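Local structure of SH2 domain-containing protein 3C (Homo sapiens, 3T6G) at residues A[24-27]-A[28-32]; A[106-109]-A[110-114]; A[304-307]-A[308-312]. The protein acts as an adapter in integrin-mediated cell adhesion and migration, with a closed Cdc25-homology domain that cannot perform canonical exchange and is needed in that form to bind BCAR1. The protein carries 2 engineered substitutions. All blocks are in the same frame, centred on the assembly; numbering follows the deposited sequence.

Overall arrangement
The three contacts show how a helical domain is built from local contacts. They follow one another along the chain: contact 1 in the loop before helix 35-46, contact 2 on helix 93-115, and contact 3 on helix 296-314. Contacts 2 and 3 have centres about 12 Å apart and touch, Val-112 CG2 lying 3.9 Å from Leu-307 CD2, so helices far apart in sequence pack together within the Ras-GEF region. Contact 1 touches neither; its centre is about 19 Å from that of contact 2 and about 23 Å from that of contact 3. Helix 279-287 relates it to contact 2, since both pack on Phe-281. All three thus belong to the packed helical unit whose closed form BCAR1 binding requires.

Contact 1: residues A[24-27]-A[28-32]; sequences LLIP and RDNRP
Ile-26 and Asn-30 meet across the mouth of a short turn, their side chains crossing at a slant, with the aliphatic branch of one beside the amide nitrogen of the other. The touching atoms are Ile-26 CG1 and Asn-30 ND2, 4.1 Å apart, a van der Waals approach and nothing more polar. Asn-30 directs its CB toward the preceding residues, and its CG sits between the backbone N and the carbonyl carbon (chi1 66°), which turns the amide back over the inside of the turn. The same residue packs against the ring of Pro-27 from the side of its delta carbon: Pro-27 CD lies 4.3 Å from Asn-30 CB. Between them the chain reverses through Arg-28 and Asp-29, bringing Pro-27 CA to 5.9 Å from Asn-30 CA. The closure is loose, since Pro-27 O remains 3.6 Å from Asn-30 N and the two are not hydrogen-bonded. Arg-28 takes the other course. With its CG anti to the backbone N (chi1 -178°), it leads away from the turn, and a bend at chi3 swings the guanidinium further round, so that little beyond CB is near Pro-27.

What holds the turn probably comes largely from outside it. Arg-284 of helix 279-287 donates from NH1 to Asn-30 OD1 and, weakly, to Arg-28 O, while the backbone of Asn-30 is hydrogen-bonded to that of Ser-289; Ile-26 meanwhile packs on Phe-281. In spacing this is a beta turn, Pro-27 to Asn-30, lacking the usual closing bond, and it is an example of a loop fastened by a buried asparagine to a helix of the Cdc25-homology domain.

Contact 2: residues A[106-109]-A[110-114]; sequences MSIM and LAVDI
Met-106 to Ile-114 form one unbroken length of alpha helix, in which each amide of Leu-110, Ala-111, Val-112 and Asp-113 donates to the carbonyl four residues earlier. The bonds are short at first, Leu-110 N standing 2.9 Å from Met-106 O, and stretch a little at the end, where Asp-113 N is 3.2 Å from Met-109 O.

Side chains one turn apart then meet in two apolar pairs. Ile-108 and Val-112 approach at an oblique angle, methyl against methyl, with Ile-108 CG2 at 4.0 Å from Val-112 CG2. Val-112 has CG1 anti to its backbone N (chi1 171°) and CG2 beside that nitrogen, which sets CG2 against the preceding turn, only 3.1 Å from Ile-108 O. On another flank the contact is looser, Met-106 CG lying 4.4 Å from Leu-110 CD1. Leu-110 also brings its branch point over the backbone, with CG 3.7 Å from Met-106 O. Between these flanks Ala-111 offers a single methyl, whose CB rests 3.3 Å from Ser-107 O. Met-109 follows a bent course instead: its turn at chi2 (75°) carries the sulfur and terminal methyl off the helix toward other partners.

Those partners lie on several sides of this buried part of helix 93-115. Met-109 packs on Phe-281 and Leu-285 of helix 279-287, and Leu-110 on Val-151 and Ala-154 of helix 145-155, where Ser-107 OG also donates to Ala-150 O. Asp-113, less deeply buried, forms a salt bridge with Lys-42 of helix 35-46, while the pair Ile-108 and Val-112 packs on Phe-303 of helix 296-314.

Contact 3: residues A[304-307]-A[308-312]; sequences DKVL and TALSH
Helix 296-314, the last helix of the Cdc25-homology domain, supplies an example of a threonine hydroxyl bonded back to its own helix. Thr-308 OG1 donates to Lys-305 O at 3.0 Å, placed there because OG1 lies between the backbone N and the carbonyl carbon (chi1 56°). It arrives above the carbonyl plane, 36° out of it, on the same face as Ala-309 N, whose regular helical bond to Lys-305 O is 3.1 Å long. Two donors thus share one oxygen. An alanine at Thr-308 is likely to leave Lys-305 O with the Ala-309 amide as its one partner here and to open a gap where CG2 packs beside Asp-304 O.

The carbonyl of Thr-308 is used as well: His-312 ND1 donates to Thr-308 O at 2.9 Å, with the oxygen in the plane of the imidazole, which probably helps to hold the ring's rotation. Leu-310 leans on the preceding turn, its CG 3.1 Å from Val-306 O and its CD1 4.3 Å from Val-306 CG1. Leu-307, on the same flank, packs on Met-157, and both leucines meet Leu-115 of helix 93-115.

Chemically, Thr-308 and His-312 serve the helix's own carbonyls, whereas Ser-311 OG and Asp-304 OD1 turn to Gln-159 for their hydrogen bonds; the histidine bond implies that ND1 carries a proton.

Contact 1: residues A[24-27]-A[28-32]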
# COMPACT_ATOMS: atom_id res chain seq x y z
N LEU A 24 26.55 13.50 -2.03
CA LEU A 24 27.05 14.87 -2.20
C LEU A 24 25.99 15.88 -1.78
O LEU A 24 26.30 16.97 -1.30
CB LEU A 24 27.45 15.15 -3.65
CG LEU A 24 28.82 14.71 -4.15
CD1 LEU A 24 28.89 14.99 -5.64
CD2 LEU A 24 29.97 15.43 -3.43
N LEU A 25 24.73 15.51 -1.98
CA LEU A 25 23.59 16.30 -1.54
C LEU A 25 23.44 16.26 -0.03
O LEU A 25 23.27 17.29 0.61
CB LEU A 25 22.32 15.75 -2.16
CG LEU A 25 21.92 16.28 -3.54
CD1 LEU A 25 23.12 16.84 -4.28
CD2 LEU A 25 21.17 15.22 -4.37
N ILE A 26 23.50 15.06 0.55
CA ILE A 26 23.34 14.94 2.00
C ILE A 26 24.63 14.62 2.75
O ILE A 26 25.03 13.46 2.82
CB ILE A 26 22.26 13.91 2.35
CG1 ILE A 26 20.93 14.62 2.53
CG2 ILE A 26 22.63 13.13 3.61
CD1 ILE A 26 20.11 14.65 1.28
N PRO A 27 25.26 15.66 3.34
CA PRO A 27 26.53 15.50 4.07
C PRO A 27 26.32 14.86 5.45
O PRO A 27 25.17 14.74 5.88
CB PRO A 27 27.04 16.94 4.20
CG PRO A 27 25.81 17.77 4.22
CD PRO A 27 24.80 17.06 3.33
N ARG A 28 27.41 14.47 6.11
CA ARG A 28 27.32 13.63 7.30
C ARG A 28 26.26 14.06 8.32
O ARG A 28 25.31 13.31 8.57
CB ARG A 28 28.69 13.49 7.98
CG ARG A 28 28.67 12.59 9.22
CD ARG A 28 30.01 11.90 9.43
NE ARG A 28 30.20 10.80 8.47
CZ ARG A 28 31.31 10.08 8.36
NH1 ARG A 28 32.35 10.32 9.15
NH2 ARG A 28 31.37 9.10 7.47
N ASP A 29 26.40 15.24 8.91
CA ASP A 29 25.46 15.64 9.95
C ASP A 29 24.55 16.78 9.53
O ASP A 29 24.70 17.90 10.01
CB ASP A 29 26.21 16.06 11.21
CG ASP A 29 26.51 14.89 12.12
OD1 ASP A 29 27.69 14.47 12.19
OD2 ASP A 29 25.56 14.37 12.76
N ASN A 30 23.59 16.51 8.65
CA ASN A 30 22.76 17.59 8.11
C ASN A 30 21.62 18.04 9.02
O ASN A 30 21.11 17.27 9.83
CB ASN A 30 22.23 17.24 6.72
CG ASN A 30 21.27 16.09 6.74
OD1 ASN A 30 21.58 15.03 7.28
ND2 ASN A 30 20.09 16.29 6.17
N ARG A 31 21.23 19.31 8.87
CA ARG A 31 20.10 19.90 9.58
C ARG A 31 18.82 19.63 8.80
O ARG A 31 18.88 19.37 7.59
CB ARG A 31 20.30 21.41 9.76
CG ARG A 31 21.11 21.79 10.99
CD ARG A 31 20.83 20.81 12.14
NE ARG A 31 20.42 21.47 13.38
CZ ARG A 31 20.06 20.83 14.49
NH1 ARG A 31 20.05 19.50 14.53
NH2 ARG A 31 19.70 21.52 15.57
N PRO A 32 17.66 19.67 9.47
CA PRO A 32 16.45 19.41 8.68
C PRO A 32 16.07 20.64 7.87
O PRO A 32 16.22 21.76 8.35
CB PRO A 32 15.38 19.05 9.73
CG PRO A 32 15.87 19.63 11.02
CD PRO A 32 17.37 19.92 10.89

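Contact 2: residues A[106-109]-A[110-114]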
# COMPACT_ATOMS: atom_id res chain seq x y z
N MET A 106 6.90 10.79 0.71
CA MET A 106 6.86 11.37 -0.62
C MET A 106 5.86 12.54 -0.67
O MET A 106 6.22 13.64 -1.08
CB MET A 106 6.47 10.27 -1.61
CG MET A 106 6.22 10.69 -3.05
SD MET A 106 7.74 11.07 -3.93
CE MET A 106 8.91 9.84 -3.35
N SER A 107 4.61 12.29 -0.27
CA SER A 107 3.56 13.33 -0.25
C SER A 107 4.03 14.58 0.49
O SER A 107 3.84 15.71 0.03
CB SER A 107 2.29 12.80 0.40
OG SER A 107 1.73 11.77 -0.40
N ILE A 108 4.69 14.37 1.62
CA ILE A 108 5.29 15.48 2.33
C ILE A 108 6.31 16.24 1.44
O ILE A 108 6.28 17.47 1.34
CB ILE A 108 5.97 14.98 3.60
CG1 ILE A 108 4.94 14.31 4.52
CG2 ILE A 108 6.66 16.13 4.31
CD1 ILE A 108 5.45 14.09 5.95
N MET A 109 7.20 15.49 0.78
CA MET A 109 8.25 16.06 -0.05
C MET A 109 7.62 16.98 -1.09
O MET A 109 7.96 18.15 -1.17
CB MET A 109 9.02 14.93 -0.76
CG MET A 109 10.04 15.40 -1.82
SD MET A 109 11.45 16.06 -0.94
CE MET A 109 12.72 15.93 -2.20
N LEU A 110 6.71 16.42 -1.88
CA LEU A 110 5.98 17.19 -2.87
C LEU A 110 5.26 18.41 -2.25
O LEU A 110 5.28 19.50 -2.83
CB LEU A 110 5.00 16.28 -3.65
CG LEU A 110 5.81 15.20 -4.38
CD1 LEU A 110 4.95 14.27 -5.24
CD2 LEU A 110 6.84 15.89 -5.24
N ALA A 111 4.64 18.25 -1.08
CA ALA A 111 3.92 19.37 -0.47
C ALA A 111 4.88 20.49 -0.06
O ALA A 111 4.56 21.67 -0.18
CB ALA A 111 3.12 18.90 0.73
N VAL A 112 6.06 20.10 0.42
CA VAL A 112 7.05 21.06 0.88
C VAL A 112 7.65 21.89 -0.29
O VAL A 112 8.06 23.05 -0.12
CB VAL A 112 8.18 20.34 1.63
CG1 VAL A 112 9.35 21.29 1.93
CG2 VAL A 112 7.64 19.71 2.91
N ASP A 113 7.71 21.28 -1.46
CA ASP A 113 8.30 21.94 -2.60
C ASP A 113 7.32 23.03 -2.96
O ASP A 113 7.69 24.18 -3.20
CB ASP A 113 8.45 20.96 -3.76
CG ASP A 113 9.17 21.56 -4.95
OD1 ASP A 113 10.11 22.35 -4.72
OD2 ASP A 113 8.79 21.24 -6.10
N ILE A 114 6.05 22.65 -2.95
CA ILE A 114 4.97 23.58 -3.24
C ILE A 114 4.91 24.76 -2.27
O ILE A 114 4.87 25.91 -2.70
CB ILE A 114 3.63 22.87 -3.31
CG1 ILE A 114 3.65 21.88 -4.48
CG2 ILE A 114 2.51 23.89 -3.47
CD1 ILE A 114 2.36 21.20 -4.79

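Contact 3: residues A[304-307]-A[308-312]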
# COMPACT_ATOMS: atom_id res chain seq x y z
N ASP A 304 3.26 17.85 10.32
CA ASP A 304 1.91 18.26 9.98
C ASP A 304 1.76 19.69 10.45
O ASP A 304 1.09 20.50 9.82
CB ASP A 304 0.88 17.38 10.65
CG ASP A 304 -0.53 17.80 10.33
OD1 ASP A 304 -1.00 17.45 9.22
OD2 ASP A 304 -1.16 18.47 11.18
N LYS A 305 2.42 20.00 11.56
CA LYS A 305 2.40 21.36 12.08
C LYS A 305 3.28 22.29 11.22
O LYS A 305 2.93 23.47 11.00
CB LYS A 305 2.81 21.38 13.56
CG LYS A 305 4.22 21.90 13.84
CD LYS A 305 4.31 23.43 13.64
CE LYS A 305 5.71 23.98 13.93
NZ LYS A 305 5.76 25.46 13.79
N VAL A 306 4.41 21.77 10.74
CA VAL A 306 5.34 22.59 9.97
C VAL A 306 4.72 23.04 8.67
O VAL A 306 4.88 24.18 8.26
CB VAL A 306 6.62 21.84 9.66
CG1 VAL A 306 7.39 22.56 8.58
CG2 VAL A 306 7.45 21.73 10.91
N LEU A 307 4.02 22.12 8.03
CA LEU A 307 3.23 22.43 6.85
C LEU A 307 2.22 23.54 7.13
O LEU A 307 2.32 24.62 6.55
CB LEU A 307 2.52 21.17 6.35
CG LEU A 307 3.45 20.11 5.78
CD1 LEU A 307 2.66 18.91 5.29
CD2 LEU A 307 4.27 20.70 4.65
N THR A 308 1.26 23.29 8.02
CA THR A 308 0.18 24.25 8.23
C THR A 308 0.70 25.64 8.52
O THR A 308 0.05 26.62 8.18
CB THR A 308 -0.76 23.84 9.35
OG1 THR A 308 -0.01 23.64 10.54
CG2 THR A 308 -1.49 22.56 9.00
N ALA A 309 1.88 25.73 9.14
CA ALA A 309 2.50 27.05 9.40
C ALA A 309 3.00 27.72 8.13
O ALA A 309 2.74 28.90 7.89
CB ALA A 309 3.64 26.93 10.40
N LEU A 310 3.74 26.98 7.32
CA LEU A 310 4.17 27.50 6.03
C LEU A 310 2.94 27.96 5.27
O LEU A 310 2.92 29.06 4.72
CB LEU A 310 4.89 26.42 5.23
CG LEU A 310 6.13 25.90 5.95
CD1 LEU A 310 6.97 24.98 5.04
CD2 LEU A 310 6.93 27.10 6.43
N SER A 311 1.93 27.11 5.24
CA SER A 311 0.72 27.37 4.49
C SER A 311 0.07 28.68 4.92
O SER A 311 -0.53 29.39 4.10
CB SER A 311 -0.25 26.21 4.66
OG SER A 311 -1.41 26.40 3.87
N HIS A 312 0.18 29.00 6.20
CA HIS A 312 -0.47 30.18 6.74
C HIS A 312 0.34 31.43 6.50
O HIS A 312 -0.23 32.51 6.33
CB HIS A 312 -0.77 30.02 8.23
CG HIS A 312 -2.13 29.46 8.51
ND1 HIS A 312 -2.38 28.11 8.55
CD2 HIS A 312 -3.32 30.08 8.74
CE1 HIS A 312 -3.66 27.91 8.81
NE2 HIS A 312 -4.25 29.09 8.92